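Local coordinates for protein putative amidohydrolase (Unidentified, PDB 3MKV) that probably acts as a zinc-dependent prolidase of the amidohydrolase superfamily, hydrolysing dipeptides that end in proline, at residues F323-L328 against S336-I341; I252-L257 against V274-T279; R95-R100 against E330-Q335; L64-V69 against T103-A108. All blocks are in the same frame, centred on the assembly; numbering follows the deposited sequence.

Contact 1 (F323-L328 against S336-I341); sequences FGTDLL and SDEFRI. With ZN (zinc ion), chain I.
Phe323 and Phe339 form an offset stack, with ring centroids 4.5 Å apart and planes inclined by 29°. The overlap is partial: it is the CE1 corner of Phe323 that lies over one face of Phe339, toward the rim, and its CE1 comes to 3.3 Å from Phe339 CE1. Phe323 reaches this place because its CG stands anti to the backbone N (chi1 177°), which carries the ring out to the first turn of helix 337-343, and the two side chains cross at about a right angle. Two flat, apolar rings suit a buried seam of this kind. Glu338 runs past Phe323 in the opposite direction; its methylenes do the apolar packing, with CG 3.6 Å from Phe323 CE1 and CB 3.9 Å from Thr325 CG2. A bend at chi2 (77°) then turns the carboxylate off the hydrocarbon layer. Water 1 links Glu338 OE1 (2.6 Å) to Gly324 N, while OE1 also accepts from Leu277 N and OE2 from Val278 N at the start of helix 277-286. A buried acid is thus paid for by backbone N-H groups and a water. Thr325 presents its methyl to Glu338 and its OG1 to Asp63, using both branches. Two residues on from Gly324, Asp326 OD1 binds zinc at 2.4 Å together with His65, His67 and the carboxylated Lys193. The seam is closed by helix 348-362, where Ala355 touches both rings, by strand 56-63 through Asp63 and Leu61, and by helix 277-286, whose Val278 packs on Thr325.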
loop_
_atom_site.group_PDB
_atom_site.type_symbol
_atom_site.label_atom_id
_atom_site.label_comp_id
_atom_site.label_asym_id
_atom_site.label_seq_id
_atom_site.Cartn_x
_atom_site.Cartn_y
_atom_site.Cartn_z
ATOM N N PHE A 323 10.107 12.812 -43.343
ATOM C CA PHE A 323 10.723 11.526 -43.655
ATOM C C PHE A 323 10.809 10.663 -42.395
ATOM O O PHE A 323 11.241 11.127 -41.334
ATOM C CB PHE A 323 12.107 11.769 -44.267
ATOM C CG PHE A 323 12.883 10.518 -44.577
ATOM C CD1 PHE A 323 12.976 10.047 -45.878
ATOM C CD2 PHE A 323 13.562 9.837 -43.574
ATOM C CE1 PHE A 323 13.717 8.899 -46.174
ATOM C CE2 PHE A 323 14.302 8.692 -43.864
ATOM C CZ PHE A 323 14.376 8.225 -45.167
ATOM N N GLY A 324 10.376 9.413 -42.503
ATOM C CA GLY A 324 10.447 8.508 -41.375
ATOM C C GLY A 324 10.573 7.067 -41.806
ATOM O O GLY A 324 10.246 6.721 -42.942
ATOM N N THR A 325 11.024 6.217 -40.887
ATOM C CA THR A 325 11.291 4.826 -41.213
ATOM C C THR A 325 10.577 3.836 -40.284
ATOM O O THR A 325 9.934 2.895 -40.763
ATOM C CB THR A 325 12.828 4.535 -41.280
ATOM O OG1 THR A 325 13.445 4.856 -40.026
ATOM C CG2 THR A 325 13.498 5.360 -42.400
ATOM N N ASP A 326 10.708 4.036 -38.970
ATOM C CA ASP A 326 10.024 3.203 -37.963
ATOM C C ASP A 326 10.402 1.721 -38.028
ATOM O O ASP A 326 9.535 0.851 -37.944
ATOM C CB ASP A 326 8.499 3.349 -38.082
ATOM C CG ASP A 326 7.753 2.780 -36.880
ATOM O OD1 ASP A 326 8.350 2.686 -35.785
ATOM O OD2 ASP A 326 6.561 2.425 -37.027
ATOM N N LEU A 327 11.691 1.434 -38.156
ATOM C CA LEU A 327 12.162 0.052 -38.287
ATOM C C LEU A 327 12.542 -0.595 -36.945
ATOM O O LEU A 327 12.901 0.099 -35.989
ATOM C CB LEU A 327 13.344 -0.002 -39.264
ATOM C CG LEU A 327 13.017 0.287 -40.740
ATOM C CD1 LEU A 327 14.230 0.763 -41.516
ATOM C CD2 LEU A 327 12.387 -0.927 -41.426
ATOM N N LEU A 328 12.494 -1.928 -36.896
ATOM C CA LEU A 328 12.744 -2.683 -35.664
ATOM C C LEU A 328 13.862 -3.703 -35.828
ATOM O O LEU A 328 14.090 -4.214 -36.917
ATOM C CB LEU A 328 11.475 -3.421 -35.216
ATOM C CG LEU A 328 10.144 -2.657 -35.248
ATOM C CD1 LEU A 328 8.981 -3.590 -34.987
ATOM C CD2 LEU A 328 10.132 -1.494 -34.252
ATOM N N SER A 336 17.721 3.432 -45.161
ATOM C CA SER A 336 17.905 4.187 -46.403
ATOM C C SER A 336 16.975 3.767 -47.553
ATOM O O SER A 336 16.813 4.502 -48.525
ATOM C CB SER A 336 19.352 4.120 -46.858
ATOM O OG SER A 336 20.188 4.650 -45.861
ATOM N N ASP A 337 16.356 2.599 -47.444
ATOM C CA ASP A 337 15.451 2.154 -48.496
ATOM C C ASP A 337 14.184 2.990 -48.575
ATOM O O ASP A 337 13.422 2.868 -49.529
ATOM C CB ASP A 337 15.090 0.685 -48.323
ATOM C CG ASP A 337 16.162 -0.234 -48.841
ATOM O OD1 ASP A 337 17.360 0.045 -48.611
ATOM O OD2 ASP A 337 15.807 -1.236 -49.489
ATOM N N GLU A 338 13.950 3.834 -47.575
ATOM C CA GLU A 338 12.742 4.652 -47.586
ATOM C C GLU A 338 12.829 5.711 -48.684
ATOM O O GLU A 338 11.813 6.262 -49.102
ATOM C CB GLU A 338 12.477 5.282 -46.211
ATOM C CG GLU A 338 11.255 6.213 -46.137
ATOM C CD GLU A 338 9.919 5.470 -46.067
ATOM O OE1 GLU A 338 8.865 6.153 -46.003
ATOM O OE2 GLU A 338 9.924 4.214 -46.075
ATOM N N PHE A 339 14.046 5.990 -49.144
ATOM C CA PHE A 339 14.253 6.919 -50.257
ATOM C C PHE A 339 13.807 6.264 -51.558
ATOM O O PHE A 339 12.999 6.818 -52.309
ATOM C CB PHE A 339 15.722 7.332 -50.362
ATOM C CG PHE A 339 16.182 8.228 -49.250
ATOM C CD1 PHE A 339 15.631 9.494 -49.090
ATOM C CD2 PHE A 339 17.180 7.814 -48.369
ATOM C CE1 PHE A 339 16.050 10.335 -48.056
ATOM C CE2 PHE A 339 17.617 8.649 -47.327
ATOM C CZ PHE A 339 17.049 9.907 -47.169
ATOM N N ARG A 340 14.333 5.068 -51.803
ATOM C CA ARG A 340 13.943 4.255 -52.949
ATOM C C ARG A 340 12.424 4.113 -53.044
ATOM O O ARG A 340 11.826 4.351 -54.099
ATOM C CB ARG A 340 14.574 2.864 -52.834
ATOM C CG ARG A 340 14.629 2.090 -54.145
ATOM C CD ARG A 340 14.775 0.586 -53.918
ATOM N NE ARG A 340 13.505 -0.049 -53.562
ATOM C CZ ARG A 340 13.305 -0.763 -52.457
ATOM N NH1 ARG A 340 14.299 -0.948 -51.597
ATOM N NH2 ARG A 340 12.113 -1.300 -52.212
ATOM N N ILE A 341 11.805 3.712 -51.940
ATOM C CA ILE A 341 10.370 3.458 -51.925
ATOM C C ILE A 341 9.563 4.714 -52.261
ATOM O O ILE A 341 8.714 4.692 -53.157
ATOM C CB ILE A 341 9.927 2.882 -50.574
ATOM C CG1 ILE A 341 10.559 1.503 -50.358
ATOM C CG2 ILE A 341 8.415 2.797 -50.503
ATOM C CD1 ILE A 341 10.246 0.888 -49.017
HETATM ZN ZN ZN I . 7.136 3.999 -34.200
HETATM O O HOH W 1 8.563 8.603 -45.113
#

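Contact 2 (I252-L257 against V274-T279); sequences IEHGNL and VPTLVT. With ZN (zinc ion), chain J.
With chi1 at -51°, His254 sets its CG beside its own backbone N, and Thr276, at 59°, holds OG1 between N and carbonyl carbon; together these torsions bring the ND1 edge of the imidazole to the threonine hydroxyl. The hydrogen bond from ND1 to OG1 is modelled at 2.4 Å, too short to trust, and is best regarded as doubtful in detail. From the other nitrogen, NE2, His254 binds zinc at 2.4 Å. Behind the ring the backbones pair as parallel strands: Val274 N gives to Ile252 O (2.7 Å), and His254 N gives to Val274 O (2.7 Å). Glu253 and Val274 then point the same way from one face of the sheet, and the branched valine lies alongside the carboxylate, Glu253 OE1 standing 3.6 Å from Val274 CB. OE1 accepts from His65 ND1, and OE2 forms a salt bridge with Arg106 NH2 and a hydrogen bond with Thr251 OG1. Past the strands, water 2 joins Asn256 OD1 to Thr276 N (2.8 Å), filling in where direct pairing has ended. A metal-binding histidine at the C-terminal end of a parallel strand is characteristic of the TIM-barrel amidohydrolases; here it completes a zinc site with His234 and the carboxylated Lys193.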
loop_
_atom_site.group_PDB
_atom_site.type_symbol
_atom_site.label_atom_id
_atom_site.label_comp_id
_atom_site.label_asym_id
_atom_site.label_seq_id
_atom_site.Cartn_x
_atom_site.Cartn_y
_atom_site.Cartn_z
ATOM N N ILE A 252 1.421 13.739 -37.492
ATOM C CA ILE A 252 0.750 12.455 -37.549
ATOM C C ILE A 252 1.693 11.410 -38.115
ATOM O O ILE A 252 2.421 11.666 -39.074
ATOM C CB ILE A 252 -0.468 12.516 -38.465
ATOM C CG1 ILE A 252 -1.514 13.506 -37.923
ATOM C CG2 ILE A 252 -1.037 11.123 -38.662
ATOM C CD1 ILE A 252 -2.234 13.031 -36.661
ATOM N N GLU A 253 1.680 10.228 -37.522
ATOM C CA GLU A 253 2.669 9.222 -37.845
ATOM C C GLU A 253 2.030 8.086 -38.634
ATOM O O GLU A 253 1.015 7.518 -38.219
ATOM C CB GLU A 253 3.345 8.694 -36.573
ATOM C CG GLU A 253 3.916 9.778 -35.662
ATOM C CD GLU A 253 4.950 10.668 -36.339
ATOM O OE1 GLU A 253 6.003 10.144 -36.777
ATOM O OE2 GLU A 253 4.714 11.900 -36.415
ATOM N N HIS A 254 2.639 7.770 -39.774
ATOM C CA HIS A 254 2.160 6.710 -40.649
ATOM C C HIS A 254 1.066 7.254 -41.559
ATOM O O HIS A 254 1.334 7.601 -42.716
ATOM C CB HIS A 254 1.669 5.514 -39.835
ATOM C CG HIS A 254 2.653 5.039 -38.810
ATOM N ND1 HIS A 254 3.952 4.696 -39.126
ATOM C CD2 HIS A 254 2.526 4.836 -37.478
ATOM C CE1 HIS A 254 4.583 4.308 -38.032
ATOM N NE2 HIS A 254 3.740 4.383 -37.017
ATOM N N GLY A 255 -0.155 7.356 -41.035
ATOM C CA GLY A 255 -1.272 7.908 -41.803
ATOM C C GLY A 255 -1.622 7.070 -43.025
ATOM O O GLY A 255 -2.124 7.592 -44.017
ATOM N N ASN A 256 -1.382 5.764 -42.934
ATOM C CA ASN A 256 -1.498 4.863 -44.072
ATOM C C ASN A 256 -2.848 4.864 -44.790
ATOM O O ASN A 256 -2.902 4.899 -46.024
ATOM C CB ASN A 256 -1.163 3.434 -43.651
ATOM C CG ASN A 256 0.317 3.225 -43.404
ATOM O OD1 ASN A 256 0.954 3.972 -42.654
ATOM N ND2 ASN A 256 0.868 2.186 -44.019
ATOM N N LEU A 257 -3.929 4.800 -44.021
ATOM C CA LEU A 257 -5.268 4.667 -44.593
ATOM C C LEU A 257 -5.977 6.012 -44.706
ATOM O O LEU A 257 -7.198 6.084 -44.759
ATOM C CB LEU A 257 -6.101 3.694 -43.759
ATOM C CG LEU A 257 -5.487 2.292 -43.723
ATOM C CD1 LEU A 257 -6.196 1.383 -42.727
ATOM C CD2 LEU A 257 -5.494 1.681 -45.120
ATOM N N VAL A 274 4.011 11.945 -41.263
ATOM C CA VAL A 274 5.282 11.249 -41.411
ATOM C C VAL A 274 5.025 9.784 -41.738
ATOM O O VAL A 274 4.805 8.963 -40.838
ATOM C CB VAL A 274 6.139 11.315 -40.128
ATOM C CG1 VAL A 274 7.487 10.671 -40.388
ATOM C CG2 VAL A 274 6.303 12.761 -39.654
ATOM N N PRO A 275 5.052 9.456 -43.036
ATOM C CA PRO A 275 4.864 8.098 -43.526
ATOM C C PRO A 275 6.078 7.273 -43.157
ATOM O O PRO A 275 7.186 7.804 -43.116
ATOM C CB PRO A 275 4.804 8.278 -45.057
ATOM C CG PRO A 275 4.582 9.764 -45.280
ATOM C CD PRO A 275 5.275 10.419 -44.129
ATOM N N THR A 276 5.886 5.985 -42.905
ATOM C CA THR A 276 7.006 5.124 -42.538
ATOM C C THR A 276 6.959 3.809 -43.317
ATOM O O THR A 276 7.012 2.720 -42.735
ATOM C CB THR A 276 7.033 4.875 -41.012
ATOM O OG1 THR A 276 5.802 4.255 -40.596
ATOM C CG2 THR A 276 7.202 6.200 -40.261
ATOM N N LEU A 277 6.870 3.934 -44.643
ATOM C CA LEU A 277 6.610 2.802 -45.562
ATOM C C LEU A 277 7.587 1.622 -45.490
ATOM O O LEU A 277 7.187 0.465 -45.576
ATOM C CB LEU A 277 6.532 3.301 -47.017
ATOM C CG LEU A 277 5.537 4.428 -47.285
ATOM C CD1 LEU A 277 5.550 4.839 -48.742
ATOM C CD2 LEU A 277 4.142 3.998 -46.863
ATOM N N VAL A 278 8.869 1.917 -45.356
ATOM C CA VAL A 278 9.885 0.871 -45.388
ATOM C C VAL A 278 9.642 -0.198 -44.319
ATOM O O VAL A 278 9.951 -1.379 -44.516
ATOM C CB VAL A 278 11.298 1.472 -45.224
ATOM C CG1 VAL A 278 11.414 2.209 -43.886
ATOM C CG2 VAL A 278 12.365 0.392 -45.381
ATOM N N THR A 279 9.087 0.216 -43.186
ATOM C CA THR A 279 8.877 -0.703 -42.083
ATOM C C THR A 279 7.859 -1.783 -42.421
ATOM O O THR A 279 8.025 -2.939 -42.034
ATOM C CB THR A 279 8.450 0.018 -40.798
ATOM O OG1 THR A 279 8.399 -0.930 -39.726
ATOM C CG2 THR A 279 7.083 0.660 -40.969
HETATM ZN ZN ZN J . 3.847 3.981 -34.610
HETATM O O HOH W 2 3.457 4.846 -43.678
#

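Contact 3 (R95-R100 against E330-Q335); sequences RAMLRR and EAQRLQ
Arg100 grips Gln335 side-on, joining the end of helix 83-99, which links two neighbouring parallel strands of the TIM barrel in a beta-alpha-beta crossover, to the 3-10 turn that includes 331-333 and leads toward helix 337-343. Both nitrogens on one flank of the guanidinium go to a single oxygen: NE gives to Gln335 OE1 at 2.9 Å and NH2 to the same OE1 at 3.1 Å. Although OE1 lies in the guanidinium plane, the amide is turned 65° against it, and the two bonds therefore differ. NE meets a lone pair in the carbonyl plane, whereas NH2 comes from above that plane. A bend at chi3 (-83°) swings the head back over its own helix, leaving Ala96 O above the centre of one guanidinium face and the backbone of Arg333 across the other. The planar cation is thus held flat between two stretches of main chain, a task that suits arginine. Its remaining nitrogen, NH1, gives to Gln397 OE1. Gln335, extended beyond CG, can accept from Arg100 with OE1 and donate to Asp63 with NE2, as an amide with two unlike ends should. Met97 crosses Gln335 at about a right angle, its CG 3.7 Å from Gln335 OE1, and its straight, flexible thioether chain runs on toward Gln332. Gln332 bends at chi2 to send NE2 to His67 O and Ala70 O, tying this turn to the backbone of the zinc ligand His67 and of the loop just after it. On the other branch of that amide, Gln332 OE1 meets the Met97 CE methyl at 3.5 Å.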
loop_
_atom_site.group_PDB
_atom_site.type_symbol
_atom_site.label_atom_id
_atom_site.label_comp_id
_atom_site.label_asym_id
_atom_site.label_seq_id
_atom_site.Cartn_x
_atom_site.Cartn_y
_atom_site.Cartn_z
ATOM N N ARG A 95 25.005 4.187 -34.271
ATOM C CA ARG A 95 26.207 4.401 -35.064
ATOM C C ARG A 95 25.921 4.188 -36.556
ATOM O O ARG A 95 26.438 4.902 -37.422
ATOM C CB ARG A 95 27.282 3.421 -34.607
ATOM C CG ARG A 95 28.670 4.006 -34.546
ATOM C CD ARG A 95 29.501 3.323 -33.462
ATOM N NE ARG A 95 30.778 4.003 -33.269
ATOM C CZ ARG A 95 31.772 3.964 -34.149
ATOM N NH1 ARG A 95 31.629 3.273 -35.275
ATOM N NH2 ARG A 95 32.903 4.611 -33.905
ATOM N N ALA A 96 25.085 3.202 -36.854
ATOM C CA ALA A 96 24.786 2.876 -38.235
ATOM C C ALA A 96 23.889 3.922 -38.887
ATOM O O ALA A 96 23.943 4.103 -40.110
ATOM C CB ALA A 96 24.174 1.497 -38.332
ATOM N N MET A 97 23.076 4.614 -38.079
ATOM C CA MET A 97 22.167 5.642 -38.603
ATOM C C MET A 97 23.011 6.772 -39.134
ATOM O O MET A 97 22.790 7.262 -40.245
ATOM C CB MET A 97 21.199 6.178 -37.531
ATOM C CG MET A 97 20.173 5.165 -36.996
ATOM S SD MET A 97 19.066 5.863 -35.738
ATOM C CE MET A 97 17.820 4.618 -35.645
ATOM N N LEU A 98 23.993 7.172 -38.327
ATOM C CA LEU A 98 24.912 8.243 -38.675
ATOM C C LEU A 98 25.704 7.911 -39.942
ATOM O O LEU A 98 25.898 8.770 -40.805
ATOM C CB LEU A 98 25.853 8.510 -37.503
ATOM C CG LEU A 98 26.693 9.782 -37.579
ATOM C CD1 LEU A 98 25.840 11.021 -37.899
ATOM C CD2 LEU A 98 27.463 9.969 -36.260
ATOM N N ARG A 99 26.141 6.657 -40.053
ATOM C CA ARG A 99 26.886 6.183 -41.222
ATOM C C ARG A 99 26.066 6.279 -42.501
ATOM O O ARG A 99 26.621 6.499 -43.568
ATOM C CB ARG A 99 27.365 4.739 -41.015
ATOM C CG ARG A 99 28.356 4.258 -42.082
ATOM C CD ARG A 99 29.543 5.212 -42.183
ATOM N NE ARG A 99 30.321 5.043 -43.410
ATOM C CZ ARG A 99 30.157 5.777 -44.513
ATOM N NH1 ARG A 99 29.233 6.734 -44.545
ATOM N NH2 ARG A 99 30.914 5.555 -45.581
ATOM N N ARG A 100 24.750 6.096 -42.386
ATOM C CA ARG A 100 23.821 6.243 -43.514
ATOM C C ARG A 100 23.508 7.718 -43.812
ATOM O O ARG A 100 22.656 8.029 -44.650
ATOM C CB ARG A 100 22.517 5.481 -43.236
ATOM C CG ARG A 100 22.690 3.972 -43.071
ATOM C CD ARG A 100 21.352 3.212 -43.090
ATOM N NE ARG A 100 20.678 3.200 -41.793
ATOM C CZ ARG A 100 20.886 2.289 -40.844
ATOM N NH1 ARG A 100 21.756 1.309 -41.040
ATOM N NH2 ARG A 100 20.226 2.358 -39.695
ATOM N N GLU A 330 16.594 -6.203 -36.533
ATOM C CA GLU A 330 17.486 -6.455 -37.641
ATOM C C GLU A 330 17.220 -5.540 -38.812
ATOM O O GLU A 330 18.122 -5.185 -39.545
ATOM C CB GLU A 330 17.350 -7.906 -38.078
ATOM C CG GLU A 330 17.922 -8.920 -37.107
ATOM C CD GLU A 330 16.971 -9.325 -35.979
ATOM O OE1 GLU A 330 15.908 -8.703 -35.791
ATOM O OE2 GLU A 330 17.305 -10.290 -35.268
ATOM N N ALA A 331 15.954 -5.221 -39.001
ATOM C CA ALA A 331 15.464 -4.438 -40.137
ATOM C C ALA A 331 15.916 -2.985 -40.104
ATOM O O ALA A 331 15.907 -2.298 -41.132
ATOM C CB ALA A 331 13.967 -4.497 -40.192
ATOM N N GLN A 332 16.284 -2.506 -38.920
ATOM C CA GLN A 332 16.820 -1.165 -38.792
ATOM C C GLN A 332 17.856 -0.887 -39.871
ATOM O O GLN A 332 18.097 0.264 -40.226
ATOM C CB GLN A 332 17.448 -0.956 -37.413
ATOM C CG GLN A 332 16.448 -1.012 -36.275
ATOM C CD GLN A 332 16.538 0.190 -35.349
ATOM O OE1 GLN A 332 17.013 1.254 -35.744
ATOM N NE2 GLN A 332 16.061 0.031 -34.117
ATOM N N ARG A 333 18.478 -1.935 -40.398
ATOM C CA ARG A 333 19.534 -1.732 -41.389
ATOM C C ARG A 333 19.000 -1.155 -42.710
ATOM O O ARG A 333 19.776 -0.660 -43.539
ATOM C CB ARG A 333 20.262 -3.039 -41.668
ATOM C CG ARG A 333 19.898 -3.646 -43.004
ATOM C CD ARG A 333 18.872 -4.743 -42.878
ATOM N NE ARG A 333 19.510 -6.054 -42.851
ATOM C CZ ARG A 333 18.949 -7.169 -43.314
ATOM N NH1 ARG A 333 17.736 -7.139 -43.855
ATOM N NH2 ARG A 333 19.612 -8.318 -43.242
ATOM N N LEU A 334 17.674 -1.210 -42.877
ATOM C CA LEU A 334 17.004 -0.876 -44.136
ATOM C C LEU A 334 16.578 0.582 -44.239
ATOM O O LEU A 334 16.022 1.007 -45.247
ATOM C CB LEU A 334 15.776 -1.781 -44.346
ATOM C CG LEU A 334 16.064 -3.266 -44.591
ATOM C CD1 LEU A 334 14.835 -4.116 -44.329
ATOM C CD2 LEU A 334 16.586 -3.495 -46.016
ATOM N N GLN A 335 16.845 1.346 -43.194
ATOM C CA GLN A 335 16.471 2.756 -43.158
ATOM C C GLN A 335 16.563 3.482 -44.515
ATOM O O GLN A 335 15.598 4.096 -44.968
ATOM C CB GLN A 335 17.331 3.472 -42.121
ATOM C CG GLN A 335 16.836 4.835 -41.712
ATOM C CD GLN A 335 17.681 5.399 -40.593
ATOM O OE1 GLN A 335 18.835 5.007 -40.425
ATOM N NE2 GLN A 335 17.114 6.315 -39.814
#

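Contact 4 (L64-V69 against T103-A108); sequences LHVHVV and TTVRDA. With ZN (zinc ion), chain I.
Ala108 sets its methyl squarely over the His65 ring, CB lying 3.3 Å from the ring centroid in a CH-pi contact; a small residue suits a place so close to the metal. The packing is tight here, where two parallel strands meet at the bridge of Val66 with Asp107. Val66 N gives to Arg106 O, and Ala108 N to Val66 O at 2.8 Å. Alongside, Arg106 holds Leu64 O in its guanidinium plane: NE reaches a lone pair at 2.7 Å, and NH2 adds a weak bond. Leu64 CD2 covers a face of the same group. Beyond Val66 the strand ends, direct pairing gives way, and a water fits into the looser part of this still buried contact. With CG anti to its backbone N (chi1 -177°), Asp107 takes Val68 N on OD2 at 2.9 Å, and water 3 connects that OD2 (2.7 Å) to Val69 N, so the carboxylate stands in for missing strand pairing. His65 and His67 form the HxH pair of amidohydrolases, their NE2 atoms binding zinc at 2.0 and 2.1 Å. Their ND1 atoms bond to Glu253 and to Gly109 O respectively, and Glu253 is also salt-bridged to Arg106. This second shell probably fixes the rotation of both rings and so keeps NE2 directed at the zinc.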
loop_
_atom_site.group_PDB
_atom_site.type_symbol
_atom_site.label_atom_id
_atom_site.label_comp_id
_atom_site.label_asym_id
_atom_site.label_seq_id
_atom_site.Cartn_x
_atom_site.Cartn_y
_atom_site.Cartn_z
ATOM N N LEU A 64 12.481 11.348 -38.897
ATOM C CA LEU A 64 11.526 11.867 -37.920
ATOM C C LEU A 64 10.840 10.781 -37.111
ATOM O O LEU A 64 10.021 11.075 -36.239
ATOM C CB LEU A 64 10.467 12.730 -38.611
ATOM C CG LEU A 64 10.840 14.150 -39.026
ATOM C CD1 LEU A 64 9.622 14.864 -39.638
ATOM C CD2 LEU A 64 11.380 14.927 -37.827
ATOM N N HIS A 65 11.164 9.526 -37.388
ATOM C CA HIS A 65 10.512 8.428 -36.681
ATOM C C HIS A 65 11.397 7.195 -36.556
ATOM O O HIS A 65 11.336 6.288 -37.367
ATOM C CB HIS A 65 9.175 8.059 -37.342
ATOM C CG HIS A 65 8.266 7.270 -36.455
ATOM N ND1 HIS A 65 7.005 7.702 -36.107
ATOM C CD2 HIS A 65 8.443 6.084 -35.828
ATOM C CE1 HIS A 65 6.443 6.816 -35.304
ATOM N NE2 HIS A 65 7.297 5.825 -35.118
ATOM N N VAL A 66 12.218 7.162 -35.522
ATOM C CA VAL A 66 12.998 5.971 -35.241
ATOM C C VAL A 66 12.723 5.516 -33.819
ATOM O O VAL A 66 12.192 6.266 -33.000
ATOM C CB VAL A 66 14.538 6.214 -35.427
ATOM C CG1 VAL A 66 14.840 6.679 -36.836
ATOM C CG2 VAL A 66 15.048 7.235 -34.431
ATOM N N HIS A 67 13.074 4.269 -33.542
ATOM C CA HIS A 67 13.146 3.769 -32.179
ATOM C C HIS A 67 14.533 3.193 -31.948
ATOM O O HIS A 67 14.866 2.113 -32.418
ATOM C CB HIS A 67 12.065 2.725 -31.930
ATOM C CG HIS A 67 10.679 3.254 -32.123
ATOM N ND1 HIS A 67 10.053 4.052 -31.191
ATOM C CD2 HIS A 67 9.802 3.111 -33.145
ATOM C CE1 HIS A 67 8.849 4.372 -31.626
ATOM N NE2 HIS A 67 8.673 3.819 -32.813
ATOM N N VAL A 68 15.360 3.930 -31.230
ATOM C CA VAL A 68 16.725 3.490 -31.043
ATOM C C VAL A 68 16.807 2.230 -30.187
ATOM O O VAL A 68 17.693 1.400 -30.386
ATOM C CB VAL A 68 17.620 4.625 -30.501
ATOM C CG1 VAL A 68 18.841 4.055 -29.802
ATOM C CG2 VAL A 68 18.022 5.558 -31.646
ATOM N N VAL A 69 15.877 2.063 -29.250
ATOM C CA VAL A 69 15.958 0.900 -28.369
ATOM C C VAL A 69 15.084 -0.247 -28.818
ATOM O O VAL A 69 14.928 -1.220 -28.091
ATOM C CB VAL A 69 15.667 1.227 -26.876
ATOM C CG1 VAL A 69 16.388 2.505 -26.472
ATOM C CG2 VAL A 69 14.168 1.309 -26.608
ATOM N N THR A 103 22.061 12.728 -39.646
ATOM C CA THR A 103 22.766 13.532 -38.667
ATOM C C THR A 103 21.835 13.973 -37.550
ATOM O O THR A 103 22.283 14.380 -36.478
ATOM C CB THR A 103 23.502 14.737 -39.312
ATOM O OG1 THR A 103 22.628 15.421 -40.214
ATOM C CG2 THR A 103 24.711 14.262 -40.087
ATOM N N THR A 104 20.534 13.887 -37.809
ATOM C CA THR A 104 19.544 14.124 -36.767
ATOM C C THR A 104 18.439 13.085 -36.893
ATOM O O THR A 104 18.073 12.689 -38.004
ATOM C CB THR A 104 18.913 15.533 -36.847
ATOM O OG1 THR A 104 19.915 16.533 -36.641
ATOM C CG2 THR A 104 17.839 15.694 -35.775
ATOM N N VAL A 105 17.926 12.628 -35.753
ATOM C CA VAL A 105 16.721 11.809 -35.753
ATOM C C VAL A 105 15.731 12.223 -34.666
ATOM O O VAL A 105 16.116 12.736 -33.608
ATOM C CB VAL A 105 17.042 10.320 -35.609
ATOM C CG1 VAL A 105 17.767 9.806 -36.864
ATOM C CG2 VAL A 105 17.860 10.070 -34.321
ATOM N N ARG A 106 14.449 12.007 -34.940
ATOM C CA ARG A 106 13.430 12.167 -33.915
ATOM C C ARG A 106 13.029 10.782 -33.469
ATOM O O ARG A 106 12.530 9.976 -34.264
ATOM C CB ARG A 106 12.214 12.931 -34.438
ATOM C CG ARG A 106 11.247 13.368 -33.346
ATOM C CD ARG A 106 10.066 14.103 -33.933
ATOM N NE ARG A 106 9.280 13.236 -34.810
ATOM C CZ ARG A 106 8.060 13.528 -35.237
ATOM N NH1 ARG A 106 7.490 14.658 -34.851
ATOM N NH2 ARG A 106 7.410 12.694 -36.039
ATOM N N ASP A 107 13.274 10.492 -32.197
ATOM C CA ASP A 107 12.907 9.196 -31.664
ATOM C C ASP A 107 11.457 9.232 -31.195
ATOM O O ASP A 107 11.058 10.105 -30.417
ATOM C CB ASP A 107 13.857 8.750 -30.553
ATOM C CG ASP A 107 13.523 7.367 -30.039
ATOM O OD1 ASP A 107 12.532 7.229 -29.292
ATOM O OD2 ASP A 107 14.239 6.413 -30.388
ATOM N N ALA A 108 10.674 8.279 -31.689
ATOM C CA ALA A 108 9.236 8.305 -31.528
ATOM C C ALA A 108 8.760 7.543 -30.292
ATOM O O ALA A 108 7.565 7.444 -30.045
ATOM C CB ALA A 108 8.569 7.767 -32.791
HETATM ZN ZN ZN I . 7.136 3.999 -34.200
HETATM O O HOH W 3 13.686 4.392 -28.747
#

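Overall arrangement
All four contacts are buried, but they work at different depths. Contact 4 lies nearest the chain centre and buries the most surface; like contact 2 it pairs parallel strands. Contact 4 supplies two metal-binding histidines and contact 2 one, each contact to a different zinc, with Glu253 of contact 2 reaching across to His65 and Arg106 of contact 4. Contact 1 adds the aspartate to the zinc of contact 4, yet its own cohesion is mainly aromatic and apolar, with one water bridge, and Glu338 ties it to contact 2. Contact 3 is the one with an exposed residue, Arg333, and relies on side-chain hydrogen bonds; it shares the 323-341 region with contact 1 and meets contact 4 through Gln332 and Met97.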